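Local coordinates for protein post-proline cleaving enzyme (Rickettsia typhi, PDB 4HVT) that probably hydrolyses peptides on the carboxyl side of proline, as a serine-type oligopeptidase built from a beta-propeller and an alpha/beta-hydrolase domain, at residues 66-71 with 690-695; 71-76 with 438-443. All blocks are in the same frame, centred on the assembly; numbering follows the deposited sequence.

Contact 1: residues 66-71 with 690-695; sequences IFYDQR and ESANYF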
loop_
_atom_site.group_PDB
_atom_site.type_symbol
_atom_site.label_atom_id
_atom_site.label_comp_id
_atom_site.label_asym_id
_atom_site.label_seq_id
_atom_site.Cartn_x
_atom_site.Cartn_y
_atom_site.Cartn_z
ATOM N N ILE A 66 -21.221 2.448 -8.299
ATOM C CA ILE A 66 -20.397 2.725 -7.123
ATOM C C ILE A 66 -19.239 3.658 -7.486
ATOM O O ILE A 66 -18.963 4.644 -6.788
ATOM C CB ILE A 66 -19.845 1.445 -6.486
ATOM C CG1 ILE A 66 -20.982 0.654 -5.821
ATOM C CG2 ILE A 66 -18.778 1.779 -5.463
ATOM C CD1 ILE A 66 -20.690 -0.824 -5.631
ATOM N N PHE A 67 -18.540 3.340 -8.562
ATOM C CA PHE A 67 -17.337 4.069 -8.899
ATOM C C PHE A 67 -17.634 5.500 -9.313
ATOM O O PHE A 67 -16.832 6.413 -9.032
ATOM C CB PHE A 67 -16.542 3.379 -10.025
ATOM C CG PHE A 67 -15.545 2.372 -9.563
ATOM C CD1 PHE A 67 -15.933 1.198 -8.949
ATOM C CD2 PHE A 67 -14.209 2.545 -9.843
ATOM C CE1 PHE A 67 -14.998 0.239 -8.575
ATOM C CE2 PHE A 67 -13.277 1.596 -9.453
ATOM C CZ PHE A 67 -13.681 0.442 -8.825
ATOM N N TYR A 68 -18.793 5.716 -9.952
ATOM C CA TYR A 68 -19.141 7.051 -10.463
ATOM C C TYR A 68 -20.196 7.716 -9.598
ATOM O O TYR A 68 -20.859 8.652 -10.030
ATOM C CB TYR A 68 -19.612 6.973 -11.926
ATOM C CG TYR A 68 -18.636 6.222 -12.825
ATOM C CD1 TYR A 68 -17.252 6.327 -12.639
ATOM C CD2 TYR A 68 -19.101 5.408 -13.867
ATOM C CE1 TYR A 68 -16.368 5.632 -13.444
ATOM C CE2 TYR A 68 -18.214 4.718 -14.698
ATOM C CZ TYR A 68 -16.845 4.809 -14.466
ATOM O OH TYR A 68 -15.937 4.146 -15.295
ATOM N N ASP A 69 -20.380 7.208 -8.388
ATOM C CA ASP A 69 -21.395 7.754 -7.481
ATOM C C ASP A 69 -20.990 9.150 -6.984
ATOM O O ASP A 69 -19.942 9.339 -6.378
ATOM C CB ASP A 69 -21.591 6.762 -6.326
ATOM C CG ASP A 69 -22.744 7.099 -5.416
ATOM O OD1 ASP A 69 -23.500 8.024 -5.723
ATOM O OD2 ASP A 69 -22.869 6.389 -4.385
ATOM N N GLN A 70 -21.850 10.142 -7.230
ATOM C CA GLN A 70 -21.610 11.456 -6.649
ATOM C C GLN A 70 -21.751 11.440 -5.108
ATOM O O GLN A 70 -21.357 12.390 -4.449
ATOM C CB GLN A 70 -22.572 12.496 -7.261
ATOM C CG GLN A 70 -22.297 12.810 -8.725
ATOM C CD GLN A 70 -20.892 13.313 -8.961
ATOM O OE1 GLN A 70 -20.494 14.334 -8.402
ATOM N NE2 GLN A 70 -20.111 12.589 -9.773
ATOM N N ARG A 71 -22.298 10.377 -4.530
ATOM C CA ARG A 71 -22.380 10.283 -3.063
ATOM C C ARG A 71 -21.182 9.577 -2.429
ATOM O O ARG A 71 -21.196 9.332 -1.250
ATOM C CB ARG A 71 -23.704 9.643 -2.604
ATOM C CG ARG A 71 -24.968 10.326 -3.109
ATOM C CD ARG A 71 -26.200 9.420 -2.867
ATOM N NE ARG A 71 -25.764 8.108 -3.311
ATOM C CZ ARG A 71 -26.335 6.922 -3.111
ATOM N NH1 ARG A 71 -27.545 6.772 -2.521
ATOM N NH2 ARG A 71 -25.676 5.860 -3.608
ATOM N N GLU A 690 -10.402 2.987 -16.003
ATOM C CA GLU A 690 -9.675 1.733 -16.111
ATOM C C GLU A 690 -9.837 0.828 -14.890
ATOM O O GLU A 690 -9.987 -0.394 -15.057
ATOM C CB GLU A 690 -8.187 1.981 -16.329
ATOM C CG GLU A 690 -7.890 2.567 -17.688
ATOM C CD GLU A 690 -8.246 1.585 -18.797
ATOM O OE1 GLU A 690 -7.796 0.427 -18.741
ATOM O OE2 GLU A 690 -9.011 1.950 -19.700
ATOM N N SER A 691 -9.832 1.411 -13.683
ATOM C CA SER A 691 -10.063 0.626 -12.469
ATOM C C SER A 691 -11.464 0.033 -12.501
ATOM O O SER A 691 -11.674 -1.135 -12.200
ATOM C CB SER A 691 -9.874 1.489 -11.236
ATOM O OG SER A 691 -9.980 0.712 -10.051
ATOM N N ALA A 692 -12.423 0.850 -12.882
ATOM C CA ALA A 692 -13.799 0.393 -12.994
ATOM C C ALA A 692 -13.903 -0.819 -13.939
ATOM O O ALA A 692 -14.512 -1.842 -13.583
ATOM C CB ALA A 692 -14.691 1.528 -13.454
ATOM N N ASN A 693 -13.274 -0.714 -15.101
ATOM C CA ASN A 693 -13.302 -1.820 -16.062
ATOM C C ASN A 693 -12.617 -3.077 -15.515
ATOM O O ASN A 693 -13.084 -4.188 -15.728
ATOM C CB ASN A 693 -12.717 -1.338 -17.375
ATOM C CG ASN A 693 -12.837 -2.379 -18.479
ATOM O OD1 ASN A 693 -13.905 -2.639 -19.005
ATOM N ND2 ASN A 693 -11.733 -2.992 -18.797
ATOM N N TYR A 694 -11.482 -2.896 -14.820
ATOM C CA TYR A 694 -10.780 -3.996 -14.174
ATOM C C TYR A 694 -11.683 -4.765 -13.186
ATOM O O TYR A 694 -11.792 -5.997 -13.239
ATOM C CB TYR A 694 -9.564 -3.415 -13.456
ATOM C CG TYR A 694 -8.701 -4.410 -12.783
ATOM C CD1 TYR A 694 -8.970 -4.855 -11.507
ATOM C CD2 TYR A 694 -7.584 -4.951 -13.454
ATOM C CE1 TYR A 694 -8.161 -5.788 -10.892
ATOM C CE2 TYR A 694 -6.732 -5.827 -12.817
ATOM C CZ TYR A 694 -7.036 -6.291 -11.584
ATOM O OH TYR A 694 -6.242 -7.160 -10.939
ATOM N N PHE A 695 -12.382 -4.037 -12.324
ATOM C CA PHE A 695 -13.270 -4.680 -11.353
ATOM C C PHE A 695 -14.560 -5.273 -11.931
ATOM O O PHE A 695 -15.058 -6.262 -11.429
ATOM C CB PHE A 695 -13.549 -3.764 -10.173
ATOM C CG PHE A 695 -12.359 -3.648 -9.272
ATOM C CD1 PHE A 695 -11.862 -4.801 -8.627
ATOM C CD2 PHE A 695 -11.637 -2.492 -9.224
ATOM C CE1 PHE A 695 -10.750 -4.751 -7.818
ATOM C CE2 PHE A 695 -10.532 -2.412 -8.393
ATOM C CZ PHE A 695 -10.071 -3.546 -7.716
#
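With chi1 at -89°, F67 swings its ring from the last turn of helix 56-67 onto A692 and S691 of helix 688-706, while Y68, its CG anti to the carbonyl carbon (chi1 -52°), sends its hydroxyl to the same alanine. The contact joins the helical segment that precedes the beta-propeller to the last modelled helix of the alpha/beta-hydrolase domain, a pairing of chain ends in keeping with the prolyl oligopeptidase fold. A692 CA lies over one face of the F67 ring, 4.0 Å from the centroid and 21° off the ring normal, a CH-pi contact displaced toward the rim. The A692 methyl group touches both aromatic side chains, with CB 3.8 Å from F67 CD2 and 3.4 Å from Y68 OH. S691 OG comes to the edge of the F67 ring in its plane, 3.5 Å from CE2; it is hydrogen-bonded to S684 OG, so the phenylalanine packs against a hydroxyl whose polar need is met elsewhere. One turn further along, F695 approaches the far end of F67, the two side chains crossing at about a right angle. L688 adds to the apolar lining beside F67 and Y68, and I499 of helix 498-505 also touches F67. Y68 is the first residue to leave helical geometry, and the loop after it is braced by an Asx turn in which R71 N donates to D69 OD1. F67 CZ makes the ring-to-ring contact, 3.6 Å from F695 CD2.

Contact 2: residues 71-76 with 438-443; sequences RKTPYG and ALYSFD
R71 lays its side chain along the backbone of L439 and Y440, its CB 3.7 Å from L439 CB. Farther out, Y440 CA lies 3.8 Å above the centre of one face of the R71 guanidinium, with NH2 3.7 Å from Y440 CB. The chain bends at chi3 (-46°), and R71 NH2 is paired with D69 OD2, which R498 shares. Beside this packing, T73 OG1 stands 3.8 Å from Y440 CE2 and 4.0 Å from A438 CA, and R71 O meets the edge of the same tyrosine ring in its plane; the A438 methyl lies over one face of that ring. Water supplies the polar link between the two loops. Water 1 donates to R71 O (2.7 Å), accepts from L439 N (2.8 Å) and also bonds T73 OG1, so three groups from both loops fix its place. Water 2 joins the hydroxyls of Y75 and Y440, lying in the plane of the Y75 ring. In the next shell, R498 makes a cation-pi contact with Y440. P420 and F496 touch the Y440 side chain too, while I423 of strand 422-426 packs on T73 and Y75. Both segments are connections between domains: 71-76 leads into the first propeller strand and 438-443 leaves the last, the paired crossings expected of a prolyl oligopeptidase, where a propeller is inserted into the chain of an alpha/beta-hydrolase.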
loop_
_atom_site.group_PDB
_atom_site.type_symbol
_atom_site.label_atom_id
_atom_site.label_comp_id
_atom_site.label_asym_id
_atom_site.label_seq_id
_atom_site.Cartn_x
_atom_site.Cartn_y
_atom_site.Cartn_z
ATOM N N ARG A 71 -22.298 10.377 -4.530
ATOM C CA ARG A 71 -22.380 10.283 -3.063
ATOM C C ARG A 71 -21.182 9.577 -2.429
ATOM O O ARG A 71 -21.196 9.332 -1.250
ATOM C CB ARG A 71 -23.704 9.643 -2.604
ATOM C CG ARG A 71 -24.968 10.326 -3.109
ATOM C CD ARG A 71 -26.200 9.420 -2.867
ATOM N NE ARG A 71 -25.764 8.108 -3.311
ATOM C CZ ARG A 71 -26.335 6.922 -3.111
ATOM N NH1 ARG A 71 -27.545 6.772 -2.521
ATOM N NH2 ARG A 71 -25.676 5.860 -3.608
ATOM N N LYS A 72 -20.133 9.265 -3.192
ATOM C CA LYS A 72 -18.859 8.759 -2.559
ATOM C C LYS A 72 -18.346 9.714 -1.497
ATOM O O LYS A 72 -18.486 10.942 -1.636
ATOM C CB LYS A 72 -17.738 8.567 -3.587
ATOM C CG LYS A 72 -17.967 7.458 -4.571
ATOM C CD LYS A 72 -16.711 7.197 -5.419
ATOM C CE LYS A 72 -16.364 8.327 -6.351
ATOM N NZ LYS A 72 -15.216 7.952 -7.254
ATOM N N THR A 73 -17.735 9.165 -0.453
ATOM C CA THR A 73 -17.269 9.979 0.657
ATOM C C THR A 73 -16.002 10.693 0.269
ATOM O O THR A 73 -15.018 10.013 -0.124
ATOM C CB THR A 73 -17.027 9.112 1.900
ATOM O OG1 THR A 73 -18.290 8.530 2.267
ATOM C CG2 THR A 73 -16.524 9.967 3.031
ATOM N N PRO A 74 -16.005 12.049 0.374
ATOM C CA PRO A 74 -14.781 12.800 0.017
ATOM C C PRO A 74 -13.822 12.935 1.210
ATOM O O PRO A 74 -13.899 13.867 1.970
ATOM C CB PRO A 74 -15.346 14.162 -0.405
ATOM C CG PRO A 74 -16.545 14.343 0.474
ATOM C CD PRO A 74 -17.122 12.966 0.654
ATOM N N TYR A 75 -12.959 11.964 1.405
ATOM C CA TYR A 75 -12.040 11.953 2.522
ATOM C C TYR A 75 -11.044 13.090 2.350
ATOM O O TYR A 75 -10.726 13.523 1.225
ATOM C CB TYR A 75 -11.332 10.591 2.609
ATOM C CG TYR A 75 -12.295 9.468 2.865
ATOM C CD1 TYR A 75 -12.834 9.284 4.128
ATOM C CD2 TYR A 75 -12.713 8.610 1.847
ATOM C CE1 TYR A 75 -13.734 8.304 4.384
ATOM C CE2 TYR A 75 -13.633 7.604 2.107
ATOM C CZ TYR A 75 -14.143 7.472 3.382
ATOM O OH TYR A 75 -15.065 6.498 3.642
ATOM N N GLY A 76 -10.546 13.601 3.440
ATOM C CA GLY A 76 -9.571 14.692 3.321
ATOM C C GLY A 76 -8.617 14.923 4.456
ATOM O O GLY A 76 -8.531 14.124 5.352
ATOM N N ALA A 438 -21.503 8.615 5.677
ATOM C CA ALA A 438 -21.684 8.198 4.298
ATOM C C ALA A 438 -23.007 8.722 3.744
ATOM O O ALA A 438 -24.034 8.673 4.433
ATOM C CB ALA A 438 -21.663 6.677 4.180
ATOM N N LEU A 439 -22.988 9.210 2.516
ATOM C CA LEU A 439 -24.220 9.657 1.873
ATOM C C LEU A 439 -24.884 8.520 1.102
ATOM O O LEU A 439 -26.045 8.596 0.743
ATOM C CB LEU A 439 -23.960 10.793 0.903
ATOM C CG LEU A 439 -23.368 12.061 1.481
ATOM C CD1 LEU A 439 -23.074 13.071 0.386
ATOM C CD2 LEU A 439 -24.307 12.626 2.508
ATOM N N TYR A 440 -24.132 7.472 0.846
ATOM C CA TYR A 440 -24.676 6.289 0.229
ATOM C C TYR A 440 -25.290 5.382 1.274
ATOM O O TYR A 440 -25.013 5.503 2.445
ATOM C CB TYR A 440 -23.594 5.539 -0.542
ATOM C CG TYR A 440 -22.423 5.085 0.277
ATOM C CD1 TYR A 440 -22.457 3.892 0.979
ATOM C CD2 TYR A 440 -21.246 5.850 0.346
ATOM C CE1 TYR A 440 -21.352 3.469 1.729
ATOM C CE2 TYR A 440 -20.173 5.428 1.094
ATOM C CZ TYR A 440 -20.224 4.237 1.775
ATOM O OH TYR A 440 -19.073 3.878 2.480
ATOM N N SER A 441 -26.145 4.466 0.808
ATOM C CA SER A 441 -26.936 3.616 1.688
ATOM C C SER A 441 -26.334 2.205 1.768
ATOM O O SER A 441 -25.984 1.622 0.733
ATOM C CB SER A 441 -28.367 3.552 1.153
ATOM O OG SER A 441 -29.053 2.469 1.724
ATOM N N PHE A 442 -26.153 1.691 2.980
ATOM C CA PHE A 442 -25.708 0.307 3.213
ATOM C C PHE A 442 -26.279 -0.137 4.552
ATOM O O PHE A 442 -25.926 0.395 5.592
ATOM C CB PHE A 442 -24.182 0.101 3.204
ATOM C CG PHE A 442 -23.781 -1.339 3.226
ATOM C CD1 PHE A 442 -23.898 -2.128 2.085
ATOM C CD2 PHE A 442 -23.364 -1.934 4.399
ATOM C CE1 PHE A 442 -23.583 -3.493 2.114
ATOM C CE2 PHE A 442 -23.014 -3.277 4.435
ATOM C CZ PHE A 442 -23.135 -4.072 3.294
ATOM N N ASP A 443 -27.181 -1.109 4.498
ATOM C CA ASP A 443 -27.958 -1.550 5.658
ATOM C C ASP A 443 -27.166 -2.621 6.403
ATOM O O ASP A 443 -27.351 -3.835 6.167
ATOM C CB ASP A 443 -29.285 -2.120 5.168
ATOM C CG ASP A 443 -30.178 -2.559 6.304
ATOM O OD1 ASP A 443 -29.908 -2.135 7.463
ATOM O OD2 ASP A 443 -31.124 -3.342 6.021
HETATM O O HOH W 1 -20.525 9.693 1.321
HETATM O O HOH W 2 -16.536 4.948 1.938
#

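In the fold
Contact 1 is partly buried and contact 2 lies at the surface, with centres about 14 Å apart on the same side of the chain's centre. The first is largely apolar, a helix end set against another helix; the second joins two irregular loops through an arginine and bridging waters. R71 belongs to both ranges, but touches across only in 71-76 with 438-443. K72 NZ ties the two together through a probable hydrogen bond to F67 O, while helix 498-505 touches residues of each. Along the chain contact 2 nests inside the loop closed by contact 1: helix 56-67 first packs on helix 688-706, then the chain runs on beside the propeller's exit.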